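Local coordinates for neurotoxin (Clostridium botulinum, PDB 3N7L), which probably binds gangliosides on the nerve-cell surface, as the receptor-binding domain of a botulinum neurotoxin of serotype D/C, at residues 124-129 against 163-168; 374-379 against 404-409; 312-317 against 332-337; 380-385 against 398-403. All coordinates share one frame; numbering follows the deposited sequence.

Interaction 1 of 4, residues 124-129 against 163-168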
loop_
_atom_site.group_PDB
_atom_site.type_symbol
_atom_site.label_atom_id
_atom_site.label_comp_id
_atom_site.label_asym_id
_atom_site.label_seq_id
_atom_site.Cartn_x
_atom_site.Cartn_y
_atom_site.Cartn_z
ATOM N N GLN A 124 26.160 -12.703 -3.012
ATOM C CA GLN A 124 25.043 -13.448 -3.558
ATOM C C GLN A 124 23.813 -12.638 -3.201
ATOM O O GLN A 124 23.687 -12.146 -2.083
ATOM C CB GLN A 124 24.980 -14.847 -2.945
ATOM C CG GLN A 124 23.840 -15.710 -3.472
ATOM C CD GLN A 124 23.948 -17.157 -3.018
ATOM O OE1 GLN A 124 24.397 -17.435 -1.905
ATOM N NE2 GLN A 124 23.526 -18.085 -3.875
ATOM N N ASP A 125 22.905 -12.480 -4.150
ATOM C CA ASP A 125 21.728 -11.688 -3.868
ATOM C C ASP A 125 20.452 -12.284 -4.404
ATOM O O ASP A 125 20.457 -13.117 -5.302
ATOM C CB ASP A 125 21.921 -10.271 -4.413
ATOM C CG ASP A 125 22.189 -10.256 -5.898
ATOM O OD1 ASP A 125 22.972 -9.392 -6.353
ATOM O OD2 ASP A 125 21.613 -11.102 -6.616
ATOM N N ILE A 126 19.352 -11.837 -3.825
ATOM C CA ILE A 126 18.031 -12.284 -4.209
ATOM C C ILE A 126 17.229 -10.989 -4.358
ATOM O O ILE A 126 17.588 -9.965 -3.765
ATOM C CB ILE A 126 17.460 -13.203 -3.108
ATOM C CG1 ILE A 126 16.139 -13.814 -3.562
ATOM C CG2 ILE A 126 17.297 -12.427 -1.809
ATOM C CD1 ILE A 126 15.613 -14.873 -2.603
ATOM N N ASN A 127 16.160 -11.003 -5.146
ATOM C CA ASN A 127 15.406 -9.769 -5.315
ATOM C C ASN A 127 13.925 -9.904 -5.600
ATOM O O ASN A 127 13.415 -10.978 -5.906
ATOM C CB ASN A 127 16.017 -8.920 -6.438
ATOM C CG ASN A 127 15.746 -9.495 -7.820
ATOM O OD1 ASN A 127 16.615 -10.121 -8.428
ATOM N ND2 ASN A 127 14.533 -9.293 -8.318
ATOM N N PHE A 128 13.256 -8.764 -5.485
ATOM C CA PHE A 128 11.842 -8.620 -5.777
ATOM C C PHE A 128 11.782 -7.485 -6.795
ATOM O O PHE A 128 12.337 -6.418 -6.558
ATOM C CB PHE A 128 11.059 -8.208 -4.524
ATOM C CG PHE A 128 9.762 -7.487 -4.820
ATOM C CD1 PHE A 128 8.809 -8.049 -5.664
ATOM C CD2 PHE A 128 9.486 -6.253 -4.230
ATOM C CE1 PHE A 128 7.594 -7.396 -5.917
ATOM C CE2 PHE A 128 8.272 -5.592 -4.476
ATOM C CZ PHE A 128 7.327 -6.170 -5.322
ATOM N N SER A 129 11.147 -7.724 -7.934
ATOM C CA SER A 129 10.997 -6.668 -8.929
ATOM C C SER A 129 9.490 -6.449 -9.075
ATOM O O SER A 129 8.748 -7.377 -9.399
ATOM C CB SER A 129 11.631 -7.063 -10.272
ATOM O OG SER A 129 11.037 -8.218 -10.829
ATOM N N LEU A 163 5.778 -15.617 -1.276
ATOM C CA LEU A 163 7.132 -15.982 -1.670
ATOM C C LEU A 163 7.405 -15.439 -3.061
ATOM O O LEU A 163 6.661 -15.716 -3.997
ATOM C CB LEU A 163 7.306 -17.503 -1.669
ATOM C CG LEU A 163 8.671 -17.996 -2.165
ATOM C CD1 LEU A 163 9.780 -17.425 -1.282
ATOM C CD2 LEU A 163 8.707 -19.512 -2.156
ATOM N N ILE A 164 8.476 -14.669 -3.197
ATOM C CA ILE A 164 8.824 -14.078 -4.481
ATOM C C ILE A 164 10.005 -14.770 -5.151
ATOM O O ILE A 164 9.960 -15.079 -6.340
ATOM C CB ILE A 164 9.163 -12.580 -4.321
ATOM C CG1 ILE A 164 7.931 -11.816 -3.819
ATOM C CG2 ILE A 164 9.652 -12.005 -5.653
ATOM C CD1 ILE A 164 6.768 -11.829 -4.786
ATOM N N ASP A 165 11.062 -15.018 -4.390
ATOM C CA ASP A 165 12.242 -15.653 -4.952
ATOM C C ASP A 165 12.943 -16.505 -3.898
ATOM O O ASP A 165 12.774 -16.294 -2.697
ATOM C CB ASP A 165 13.181 -14.568 -5.498
ATOM C CG ASP A 165 14.309 -15.129 -6.355
ATOM O OD1 ASP A 165 14.094 -16.138 -7.062
ATOM O OD2 ASP A 165 15.411 -14.539 -6.335
ATOM N N THR A 166 13.718 -17.479 -4.349
ATOM C CA THR A 166 14.437 -18.352 -3.438
ATOM C C THR A 166 15.645 -18.939 -4.142
ATOM O O THR A 166 15.558 -19.312 -5.306
ATOM C CB THR A 166 13.534 -19.503 -2.942
ATOM O OG1 THR A 166 14.347 -20.546 -2.386
ATOM C CG2 THR A 166 12.708 -20.066 -4.083
ATOM N N ILE A 167 16.773 -18.997 -3.444
ATOM C CA ILE A 167 17.985 -19.566 -4.011
ATOM C C ILE A 167 18.846 -20.208 -2.931
ATOM O O ILE A 167 18.862 -19.771 -1.779
ATOM C CB ILE A 167 18.852 -18.512 -4.748
ATOM C CG1 ILE A 167 19.523 -17.579 -3.744
ATOM C CG2 ILE A 167 17.991 -17.699 -5.712
ATOM C CD1 ILE A 167 20.494 -16.607 -4.386
ATOM N N LYS A 168 19.556 -21.255 -3.331
ATOM C CA LYS A 168 20.454 -21.993 -2.456
ATOM C C LYS A 168 21.662 -21.108 -2.137
ATOM O O LYS A 168 22.294 -20.547 -3.040
ATOM C CB LYS A 168 20.890 -23.281 -3.174
ATOM C CG LYS A 168 22.027 -24.063 -2.536
ATOM C CD LYS A 168 21.640 -24.735 -1.226
ATOM C CE LYS A 168 22.769 -25.667 -0.751
ATOM N NZ LYS A 168 22.498 -26.327 0.566
#

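Interaction 2 of 4, residues 374-379 against 404-409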
loop_
_atom_site.group_PDB
_atom_site.type_symbol
_atom_site.label_atom_id
_atom_site.label_comp_id
_atom_site.label_asym_id
_atom_site.label_seq_id
_atom_site.Cartn_x
_atom_site.Cartn_y
_atom_site.Cartn_z
ATOM N N LEU A 374 -28.187 -4.363 -0.189
ATOM C CA LEU A 374 -29.143 -4.495 -1.287
ATOM C C LEU A 374 -28.448 -4.791 -2.610
ATOM O O LEU A 374 -29.081 -5.241 -3.559
ATOM C CB LEU A 374 -29.954 -3.209 -1.451
ATOM C CG LEU A 374 -30.836 -2.767 -0.286
ATOM C CD1 LEU A 374 -31.586 -1.503 -0.677
ATOM C CD2 LEU A 374 -31.808 -3.883 0.068
ATOM N N GLY A 375 -27.151 -4.516 -2.682
ATOM C CA GLY A 375 -26.432 -4.758 -3.919
ATOM C C GLY A 375 -24.959 -4.423 -3.807
ATOM O O GLY A 375 -24.494 -4.022 -2.744
ATOM N N ILE A 376 -24.225 -4.586 -4.901
ATOM C CA ILE A 376 -22.798 -4.297 -4.888
ATOM C C ILE A 376 -22.444 -3.303 -5.995
ATOM O O ILE A 376 -23.097 -3.264 -7.037
ATOM C CB ILE A 376 -21.977 -5.612 -5.032
ATOM C CG1 ILE A 376 -20.493 -5.333 -4.794
ATOM C CG2 ILE A 376 -22.209 -6.241 -6.405
ATOM C CD1 ILE A 376 -19.644 -6.583 -4.771
ATOM N N LEU A 377 -21.425 -2.483 -5.755
ATOM C CA LEU A 377 -21.008 -1.483 -6.734
ATOM C C LEU A 377 -19.968 -2.043 -7.692
ATOM O O LEU A 377 -18.929 -2.542 -7.271
ATOM C CB LEU A 377 -20.423 -0.243 -6.034
ATOM C CG LEU A 377 -19.971 0.893 -6.972
ATOM C CD1 LEU A 377 -21.178 1.447 -7.725
ATOM C CD2 LEU A 377 -19.310 2.004 -6.173
ATOM N N SER A 378 -20.256 -1.957 -8.984
ATOM C CA SER A 378 -19.329 -2.433 -9.989
ATOM C C SER A 378 -19.146 -1.340 -11.045
ATOM O O SER A 378 -19.442 -0.169 -10.798
ATOM C CB SER A 378 -19.852 -3.722 -10.628
ATOM O OG SER A 378 -18.850 -4.337 -11.419
ATOM N N ILE A 379 -18.677 -1.729 -12.222
ATOM C CA ILE A 379 -18.428 -0.779 -13.296
ATOM C C ILE A 379 -18.664 -1.484 -14.624
ATOM O O ILE A 379 -18.536 -2.700 -14.714
ATOM C CB ILE A 379 -16.964 -0.274 -13.209
ATOM C CG1 ILE A 379 -16.717 0.878 -14.178
ATOM C CG2 ILE A 379 -16.006 -1.422 -13.510
ATOM C CD1 ILE A 379 -15.362 1.556 -13.943
ATOM N N GLU A 404 -30.178 -7.273 -6.542
ATOM C CA GLU A 404 -30.376 -8.472 -5.735
ATOM C C GLU A 404 -29.457 -9.665 -5.953
ATOM O O GLU A 404 -29.024 -10.304 -4.993
ATOM C CB GLU A 404 -31.822 -8.933 -5.880
ATOM C CG GLU A 404 -32.213 -10.037 -4.933
ATOM C CD GLU A 404 -33.604 -10.545 -5.215
ATOM O OE1 GLU A 404 -34.518 -9.704 -5.364
ATOM O OE2 GLU A 404 -33.785 -11.782 -5.284
ATOM N N HIS A 405 -29.161 -9.977 -7.205
ATOM C CA HIS A 405 -28.324 -11.125 -7.496
ATOM C C HIS A 405 -26.926 -10.727 -7.940
ATOM O O HIS A 405 -26.718 -10.338 -9.088
ATOM C CB HIS A 405 -29.006 -11.988 -8.561
ATOM C CG HIS A 405 -30.422 -12.343 -8.224
ATOM N ND1 HIS A 405 -31.480 -11.493 -8.470
ATOM C CD2 HIS A 405 -30.946 -13.426 -7.605
ATOM C CE1 HIS A 405 -32.594 -12.038 -8.016
ATOM N NE2 HIS A 405 -32.299 -13.210 -7.486
ATOM N N TYR A 406 -25.966 -10.840 -7.024
ATOM C CA TYR A 406 -24.584 -10.475 -7.319
ATOM C C TYR A 406 -23.546 -11.404 -6.684
ATOM O O TYR A 406 -22.431 -10.983 -6.383
ATOM C CB TYR A 406 -24.332 -9.030 -6.875
ATOM C CG TYR A 406 -24.593 -8.767 -5.406
ATOM C CD1 TYR A 406 -23.607 -9.002 -4.448
ATOM C CD2 TYR A 406 -25.827 -8.283 -4.973
ATOM C CE1 TYR A 406 -23.841 -8.760 -3.094
ATOM C CE2 TYR A 406 -26.074 -8.038 -3.620
ATOM C CZ TYR A 406 -25.075 -8.279 -2.688
ATOM O OH TYR A 406 -25.308 -8.034 -1.356
ATOM N N ALA A 407 -23.907 -12.667 -6.490
ATOM C CA ALA A 407 -22.986 -13.627 -5.891
ATOM C C ALA A 407 -21.724 -13.778 -6.744
ATOM O O ALA A 407 -20.616 -13.848 -6.215
ATOM C CB ALA A 407 -23.675 -14.979 -5.715
ATOM N N SER A 408 -21.893 -13.816 -8.062
ATOM C CA SER A 408 -20.751 -13.953 -8.961
ATOM C C SER A 408 -19.834 -12.737 -8.930
ATOM O O SER A 408 -18.618 -12.870 -9.062
ATOM C CB SER A 408 -21.226 -14.193 -10.393
ATOM O OG SER A 408 -21.930 -15.419 -10.492
ATOM N N LEU A 409 -20.415 -11.552 -8.759
ATOM C CA LEU A 409 -19.636 -10.313 -8.713
ATOM C C LEU A 409 -18.841 -10.199 -7.424
ATOM O O LEU A 409 -17.832 -9.493 -7.353
ATOM C CB LEU A 409 -20.562 -9.101 -8.836
ATOM C CG LEU A 409 -20.983 -8.686 -10.242
ATOM C CD1 LEU A 409 -21.978 -7.552 -10.148
ATOM C CD2 LEU A 409 -19.760 -8.248 -11.036
#

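Interaction 3 of 4, residues 312-317 against 332-337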
loop_
_atom_site.group_PDB
_atom_site.type_symbol
_atom_site.label_atom_id
_atom_site.label_comp_id
_atom_site.label_asym_id
_atom_site.label_seq_id
_atom_site.Cartn_x
_atom_site.Cartn_y
_atom_site.Cartn_z
ATOM N N LYS A 312 -20.152 23.596 -7.183
ATOM C CA LYS A 312 -21.334 23.030 -6.559
ATOM C C LYS A 312 -20.935 21.660 -6.065
ATOM O O LYS A 312 -19.967 21.076 -6.552
ATOM C CB LYS A 312 -22.483 22.910 -7.566
ATOM C CG LYS A 312 -22.644 24.131 -8.464
ATOM C CD LYS A 312 -24.056 24.292 -9.029
ATOM C CE LYS A 312 -24.774 22.967 -9.260
ATOM N NZ LYS A 312 -25.337 22.408 -7.989
ATOM N N GLN A 313 -21.669 21.144 -5.094
ATOM C CA GLN A 313 -21.344 19.830 -4.576
ATOM C C GLN A 313 -22.492 18.859 -4.785
ATOM O O GLN A 313 -23.664 19.201 -4.615
ATOM C CB GLN A 313 -20.980 19.907 -3.098
ATOM C CG GLN A 313 -19.903 18.921 -2.725
ATOM C CD GLN A 313 -19.462 19.028 -1.282
ATOM O OE1 GLN A 313 -18.352 18.623 -0.937
ATOM N NE2 GLN A 313 -20.328 19.560 -0.427
ATOM N N TYR A 314 -22.142 17.647 -5.183
ATOM C CA TYR A 314 -23.126 16.614 -5.418
ATOM C C TYR A 314 -22.778 15.430 -4.532
ATOM O O TYR A 314 -21.710 15.393 -3.921
ATOM C CB TYR A 314 -23.094 16.163 -6.886
ATOM C CG TYR A 314 -23.285 17.277 -7.896
ATOM C CD1 TYR A 314 -22.239 18.143 -8.225
ATOM C CD2 TYR A 314 -24.524 17.480 -8.504
ATOM C CE1 TYR A 314 -22.425 19.190 -9.140
ATOM C CE2 TYR A 314 -24.724 18.521 -9.414
ATOM C CZ TYR A 314 -23.673 19.371 -9.727
ATOM O OH TYR A 314 -23.883 20.408 -10.612
ATOM N N SER A 315 -23.695 14.479 -4.445
ATOM C CA SER A 315 -23.441 13.261 -3.689
ATOM C C SER A 315 -23.693 12.155 -4.704
ATOM O O SER A 315 -24.491 12.333 -5.630
ATOM C CB SER A 315 -24.395 13.125 -2.500
ATOM O OG SER A 315 -25.746 13.185 -2.909
ATOM N N LEU A 316 -22.995 11.034 -4.568
ATOM C CA LEU A 316 -23.208 9.939 -5.498
ATOM C C LEU A 316 -24.529 9.278 -5.126
ATOM O O LEU A 316 -24.853 9.148 -3.947
ATOM C CB LEU A 316 -22.052 8.937 -5.426
ATOM C CG LEU A 316 -20.681 9.530 -5.774
ATOM C CD1 LEU A 316 -19.668 8.406 -5.958
ATOM C CD2 LEU A 316 -20.781 10.370 -7.050
ATOM N N GLY A 317 -25.302 8.897 -6.135
ATOM C CA GLY A 317 -26.583 8.263 -5.885
ATOM C C GLY A 317 -27.153 7.648 -7.150
ATOM O O GLY A 317 -26.776 8.021 -8.264
ATOM N N LEU A 332 -24.994 4.660 -11.155
ATOM C CA LEU A 332 -24.671 5.549 -10.058
ATOM C C LEU A 332 -24.263 6.889 -10.676
ATOM O O LEU A 332 -23.423 6.927 -11.579
ATOM C CB LEU A 332 -23.507 4.988 -9.245
ATOM C CG LEU A 332 -23.225 5.789 -7.975
ATOM C CD1 LEU A 332 -24.379 5.568 -6.996
ATOM C CD2 LEU A 332 -21.904 5.350 -7.363
ATOM N N GLY A 333 -24.859 7.977 -10.196
ATOM C CA GLY A 333 -24.543 9.292 -10.732
ATOM C C GLY A 333 -24.210 10.323 -9.674
ATOM O O GLY A 333 -23.998 9.983 -8.516
ATOM N N ALA A 334 -24.149 11.590 -10.077
ATOM C CA ALA A 334 -23.832 12.680 -9.154
ATOM C C ALA A 334 -25.076 13.554 -9.023
ATOM O O ALA A 334 -25.471 14.235 -9.969
ATOM C CB ALA A 334 -22.654 13.495 -9.686
ATOM N N LEU A 335 -25.682 13.542 -7.842
ATOM C CA LEU A 335 -26.915 14.284 -7.619
ATOM C C LEU A 335 -26.856 15.319 -6.505
ATOM O O LEU A 335 -26.245 15.088 -5.461
ATOM C CB LEU A 335 -28.039 13.293 -7.310
ATOM C CG LEU A 335 -28.102 12.070 -8.227
ATOM C CD1 LEU A 335 -29.017 11.012 -7.625
ATOM C CD2 LEU A 335 -28.574 12.499 -9.600
ATOM N N ASP A 336 -27.497 16.462 -6.732
ATOM C CA ASP A 336 -27.559 17.514 -5.719
ATOM C C ASP A 336 -28.842 17.164 -4.963
ATOM O O ASP A 336 -29.929 17.615 -5.319
ATOM C CB ASP A 336 -27.663 18.891 -6.386
ATOM C CG ASP A 336 -27.460 20.036 -5.402
ATOM O OD1 ASP A 336 -27.098 21.149 -5.848
ATOM O OD2 ASP A 336 -27.662 19.825 -4.187
ATOM N N GLN A 337 -28.702 16.339 -3.930
ATOM C CA GLN A 337 -29.849 15.851 -3.170
ATOM C C GLN A 337 -29.736 15.992 -1.650
ATOM O O GLN A 337 -28.640 15.994 -1.091
ATOM C CB GLN A 337 -30.050 14.371 -3.510
ATOM C CG GLN A 337 -28.799 13.543 -3.206
ATOM C CD GLN A 337 -28.853 12.118 -3.740
ATOM O OE1 GLN A 337 -27.853 11.387 -3.700
ATOM N NE2 GLN A 337 -30.013 11.714 -4.231
HETATM O O HOH W 1 -24.265 22.140 -4.382
HETATM O O HOH W 2 -25.615 18.036 -2.717
HETATM O O HOH W 3 -26.116 15.721 -1.949
#

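Interaction 4 of 4, residues 380-385 against 398-403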
loop_
_atom_site.group_PDB
_atom_site.type_symbol
_atom_site.label_atom_id
_atom_site.label_comp_id
_atom_site.label_asym_id
_atom_site.label_seq_id
_atom_site.Cartn_x
_atom_site.Cartn_y
_atom_site.Cartn_z
ATOM N N GLY A 380 -19.018 -0.728 -15.655
ATOM C CA GLY A 380 -19.249 -1.346 -16.948
ATOM C C GLY A 380 -19.642 -0.332 -17.998
ATOM O O GLY A 380 -19.997 0.805 -17.681
ATOM N N SER A 381 -19.579 -0.739 -19.258
ATOM C CA SER A 381 -19.938 0.160 -20.334
ATOM C C SER A 381 -21.350 -0.143 -20.819
ATOM O O SER A 381 -21.682 -1.288 -21.117
ATOM C CB SER A 381 -18.938 0.030 -21.483
ATOM O OG SER A 381 -19.220 0.973 -22.504
ATOM N N TYR A 382 -22.183 0.890 -20.877
ATOM C CA TYR A 382 -23.550 0.738 -21.333
ATOM C C TYR A 382 -23.911 1.829 -22.329
ATOM O O TYR A 382 -23.414 2.960 -22.250
ATOM C CB TYR A 382 -24.508 0.760 -20.146
ATOM C CG TYR A 382 -24.200 -0.328 -19.154
ATOM C CD1 TYR A 382 -23.299 -0.111 -18.106
ATOM C CD2 TYR A 382 -24.756 -1.601 -19.296
ATOM C CE1 TYR A 382 -22.959 -1.129 -17.229
ATOM C CE2 TYR A 382 -24.418 -2.633 -18.423
ATOM C CZ TYR A 382 -23.518 -2.388 -17.393
ATOM O OH TYR A 382 -23.167 -3.407 -16.539
ATOM N N SER A 383 -24.787 1.482 -23.264
ATOM C CA SER A 383 -25.211 2.413 -24.294
ATOM C C SER A 383 -26.539 3.083 -23.971
ATOM O O SER A 383 -27.588 2.442 -23.985
ATOM C CB SER A 383 -25.321 1.681 -25.636
ATOM O OG SER A 383 -25.818 2.538 -26.651
ATOM N N PHE A 384 -26.486 4.370 -23.655
ATOM C CA PHE A 384 -27.696 5.122 -23.377
ATOM C C PHE A 384 -27.449 6.612 -23.603
ATOM O O PHE A 384 -26.493 6.980 -24.289
ATOM C CB PHE A 384 -28.238 4.832 -21.960
ATOM C CG PHE A 384 -27.311 5.215 -20.826
ATOM C CD1 PHE A 384 -27.698 6.176 -19.894
ATOM C CD2 PHE A 384 -26.082 4.578 -20.654
ATOM C CE1 PHE A 384 -26.874 6.498 -18.806
ATOM C CE2 PHE A 384 -25.252 4.891 -19.571
ATOM C CZ PHE A 384 -25.647 5.852 -18.644
ATOM N N LYS A 385 -28.305 7.465 -23.051
ATOM C CA LYS A 385 -28.152 8.900 -23.250
ATOM C C LYS A 385 -27.970 9.693 -21.956
ATOM O O LYS A 385 -28.701 9.492 -20.986
ATOM C CB LYS A 385 -29.368 9.435 -24.022
ATOM C CG LYS A 385 -29.603 8.733 -25.357
ATOM C CD LYS A 385 -30.856 9.244 -26.056
ATOM C CE LYS A 385 -31.002 8.609 -27.435
ATOM N NZ LYS A 385 -32.260 9.033 -28.106
ATOM N N ILE A 398 -19.481 3.412 -16.857
ATOM C CA ILE A 398 -20.064 3.993 -15.663
ATOM C C ILE A 398 -20.047 3.116 -14.424
ATOM O O ILE A 398 -19.920 1.895 -14.508
ATOM C CB ILE A 398 -21.551 4.321 -15.893
ATOM C CG1 ILE A 398 -22.313 3.017 -16.183
ATOM C CG2 ILE A 398 -21.714 5.295 -17.061
ATOM C CD1 ILE A 398 -23.813 3.114 -15.980
ATOM N N PRO A 399 -20.169 3.744 -13.248
ATOM C CA PRO A 399 -20.196 2.988 -11.998
ATOM C C PRO A 399 -21.644 2.479 -12.013
ATOM O O PRO A 399 -22.559 3.233 -12.349
ATOM C CB PRO A 399 -19.939 4.061 -10.939
ATOM C CG PRO A 399 -20.544 5.278 -11.541
ATOM C CD PRO A 399 -20.165 5.198 -12.995
ATOM N N VAL A 400 -21.848 1.211 -11.681
ATOM C CA VAL A 400 -23.177 0.618 -11.721
ATOM C C VAL A 400 -23.385 -0.337 -10.552
ATOM O O VAL A 400 -22.453 -0.996 -10.101
ATOM C CB VAL A 400 -23.371 -0.158 -13.062
ATOM C CG1 VAL A 400 -22.381 -1.312 -13.137
ATOM C CG2 VAL A 400 -24.795 -0.663 -13.196
ATOM N N ILE A 401 -24.612 -0.401 -10.053
ATOM C CA ILE A 401 -24.925 -1.284 -8.941
ATOM C C ILE A 401 -25.735 -2.490 -9.427
ATOM O O ILE A 401 -26.682 -2.337 -10.187
ATOM C CB ILE A 401 -25.738 -0.541 -7.858
ATOM C CG1 ILE A 401 -24.931 0.649 -7.326
ATOM C CG2 ILE A 401 -26.075 -1.487 -6.708
ATOM C CD1 ILE A 401 -25.687 1.515 -6.355
ATOM N N LYS A 402 -25.330 -3.687 -9.011
ATOM C CA LYS A 402 -26.057 -4.908 -9.360
ATOM C C LYS A 402 -26.886 -5.158 -8.104
ATOM O O LYS A 402 -26.345 -5.467 -7.042
ATOM C CB LYS A 402 -25.092 -6.071 -9.610
ATOM C CG LYS A 402 -25.783 -7.396 -9.918
ATOM C CD LYS A 402 -26.607 -7.317 -11.201
ATOM C CE LYS A 402 -27.407 -8.596 -11.432
ATOM N NZ LYS A 402 -26.524 -9.784 -11.547
ATOM N N ILE A 403 -28.200 -5.023 -8.228
ATOM C CA ILE A 403 -29.089 -5.151 -7.085
ATOM C C ILE A 403 -29.185 -6.444 -6.271
ATOM O O ILE A 403 -28.356 -6.688 -5.400
ATOM C CB ILE A 403 -30.505 -4.675 -7.476
ATOM C CG1 ILE A 403 -30.422 -3.207 -7.891
ATOM C CG2 ILE A 403 -31.472 -4.797 -6.302
ATOM C CD1 ILE A 403 -29.774 -2.322 -6.841
#

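Interaction 1 of 4, residues 124-129 against 163-168
Ile-126 and Asp-165 lie alongside each other, pointing opposite ways, between two antiparallel strands. The strand axes come no closer than 6.5 Å, with 162° between their directions. That is too wide for ladder pairing, and side chains make the contact. Ile-126 has its CG1 branch turned away from the backbone N (chi1 -173°) and extended. This sends CD1 across to the other backbone, 3.2 Å from Asp-165 O. Its CG1 lies 3.0 Å from Asp-165 OD2, a tight approach of a methylene to a carboxylate oxygen.

The side chains of Gln-124 and Ile-167 extend toward one another. The Gln-124 chain is extended, and its amide lies against the end of Ile-167, with NE2 3.4 Å from CD1. NE2 also donates to Lys-168 O at 2.9 Å. This bond is bent, 139° at the hydrogen, and Lys-168 O lies out of the amide plane. The other end of the amide is held too, because Gln-124 OE1 accepts from Lys-170 N.

Further along, Ile-164 CG2 packs obliquely on the Phe-128 ring, 4.0 Å from CD1. Asn-127 N is buried here and has no partner in the model. Ile-164 and Asp-165 both face Ile-157 in a classic beta bulge, which lets two consecutive side chains point at strand 122-129.

The contact joins the two sheets of the concanavalin-like half of the domain. Strand 122-129 pairs with strand 111-117 in one sheet, and strand 162-168 pairs with strand 154-159 in the other, where Phe-128 also touches Ile-159.

Interaction 2 of 4, residues 374-379 against 404-409
Ser-378 OG is hydrogen-bonded to Ser-414 OG, and across the contact it meets Leu-409 CD2 at 4.0 Å. The site belongs to the beta-trefoil half of the domain. The loop 404-409, which follows strand 394-402, folds back over segment 374-379 of strand 373-384. Between these two segments the contact is by packing.

Tyr-406 and Ile-376 carry the packing. In Tyr-406 a chi1 of 58° tucks the ring back over its own backbone, and the ring lies over the strand at Gly-375 and Ile-376. One ring face receives both residues. Ile-376 CB makes a CH-pi contact, 4.2 Å from the centroid of the Tyr-406 ring and 26° off its normal. Ile-376 N lies over the ring centre, and Gly-375 C lies toward the rim. Ile-376 CG2 fits into the angle between the two loop side chains, 3.5 Å from Tyr-406 CB and 4.0 Å from Leu-409 CD1. Phe-364 of strand 359-366 touches both Ile-376 and Tyr-406.

A glycerol, probably from the crystallisation liquor, is hydrogen-bonded by Tyr-406 N and Ala-407 N. At the rim across from CD1, Tyr-406 CE2 comes within 3.3 Å of Gly-375 CA.

Interaction 3 of 4, residues 312-317 against 332-337
Ser-315 and Leu-335 form an antiparallel hydrogen-bonded pair, with N to O distances of 2.8 Å in both directions. Gly-317 and Gly-333 form the next such pair, and Gly-333 N reaches Gly-317 O at 2.7 Å. Beyond the ladder, Lys-312 NZ makes a salt bridge to Asp-336 OD1 at 3.0 Å. The lysine chain is bent at its last two torsions to bring NZ there. A water also links Gln-313 O to Asp-336 OD2.

Ser-315 OG lies 2.9 Å from Gln-337 OE1 and 3.2 Å from Leu-335 O. A second water donates to both Ser-315 OG and Gln-337 O. Asp-336 is the centre of an inverse gamma turn, where the chain leaves the strand.

Packing follows on the face of Tyr-314, Leu-316 and Ala-334. Tyr-314 CB sits 3.9 Å from Ala-334 CB. The side chain of Leu-316 lies roughly perpendicular to that of Leu-332, with CD1 4.0 Å from Leu-332 CD2.

The two strands form a beta hairpin of the beta-trefoil. Strand 302-308 flanks strand 313-318, and strand 394-402 flanks strand 329-335. Ile-266 of strand 265-270 touches Leu-316 and Ala-334, while helix 339-345 packs on Ser-315 and Gln-337 through Ile-342.

Interaction 4 of 4, residues 380-385 against 398-403
Gly-380 and Ile-398 form an antiparallel hydrogen-bonded pair, the single bridge between these segments of a beta-trefoil hairpin. Ile-398 N donates to Gly-380 O at 2.8 Å. The return bond, Gly-380 N to Ile-398 O, is 3.0 Å. The two segments then diverge, their axes at 95°, and side chains fill the angle.

Tyr-382 runs across both Ile-398 and Val-400. Its CG is turned away from its own carbonyl carbon (chi1 -59°), which swings the ring back over Gly-380, where no side chain stands in the way. Ile-398 CG1 meets the ring at its edge, 3.8 Å from Tyr-382 CD1. Val-400 CG1 is 4.1 Å from Tyr-382 CE1. One carbon further out on the same isoleucine branch, Ile-398 CD1 lies between the two rings, 4.2 Å from Phe-384 CZ.

Strand 329-335 contributes to the next shell. Its Leu-329 touches Tyr-382 and its Pro-331 touches Ile-398, while Ser-322 packs on Phe-384. The turn of this hairpin probably includes the ganglioside-binding loop. Ser-381 OG is hydrogen-bonded to Glu-395 OE2 on the partner strand, and Lys-385 NZ to Tyr-390 O within the turn.

How the interactions relate
Interaction 1 stands apart in the concanavalin-like half, its centre about 40 Å or more from the centres of the other three. Interactions 2, 3 and 4 share one sheet of the trefoil half. Interactions 2 and 4 have centres about 12 Å apart and use successive lengths of strand 373-384. Probable hydrogen bonds join them, Ser-378 N to Val-400 O (2.6 Å) and Lys-402 N to Ile-376 O (3.0 Å). Interaction 3 reaches interaction 4 through Leu-332 N and Pro-399 O, 3.1 Å apart. It meets interaction 2 by packing, Leu-332 CD2 on Leu-377 CD1. Interaction 4 lies nearest in sequence to the probable ganglioside-binding loop.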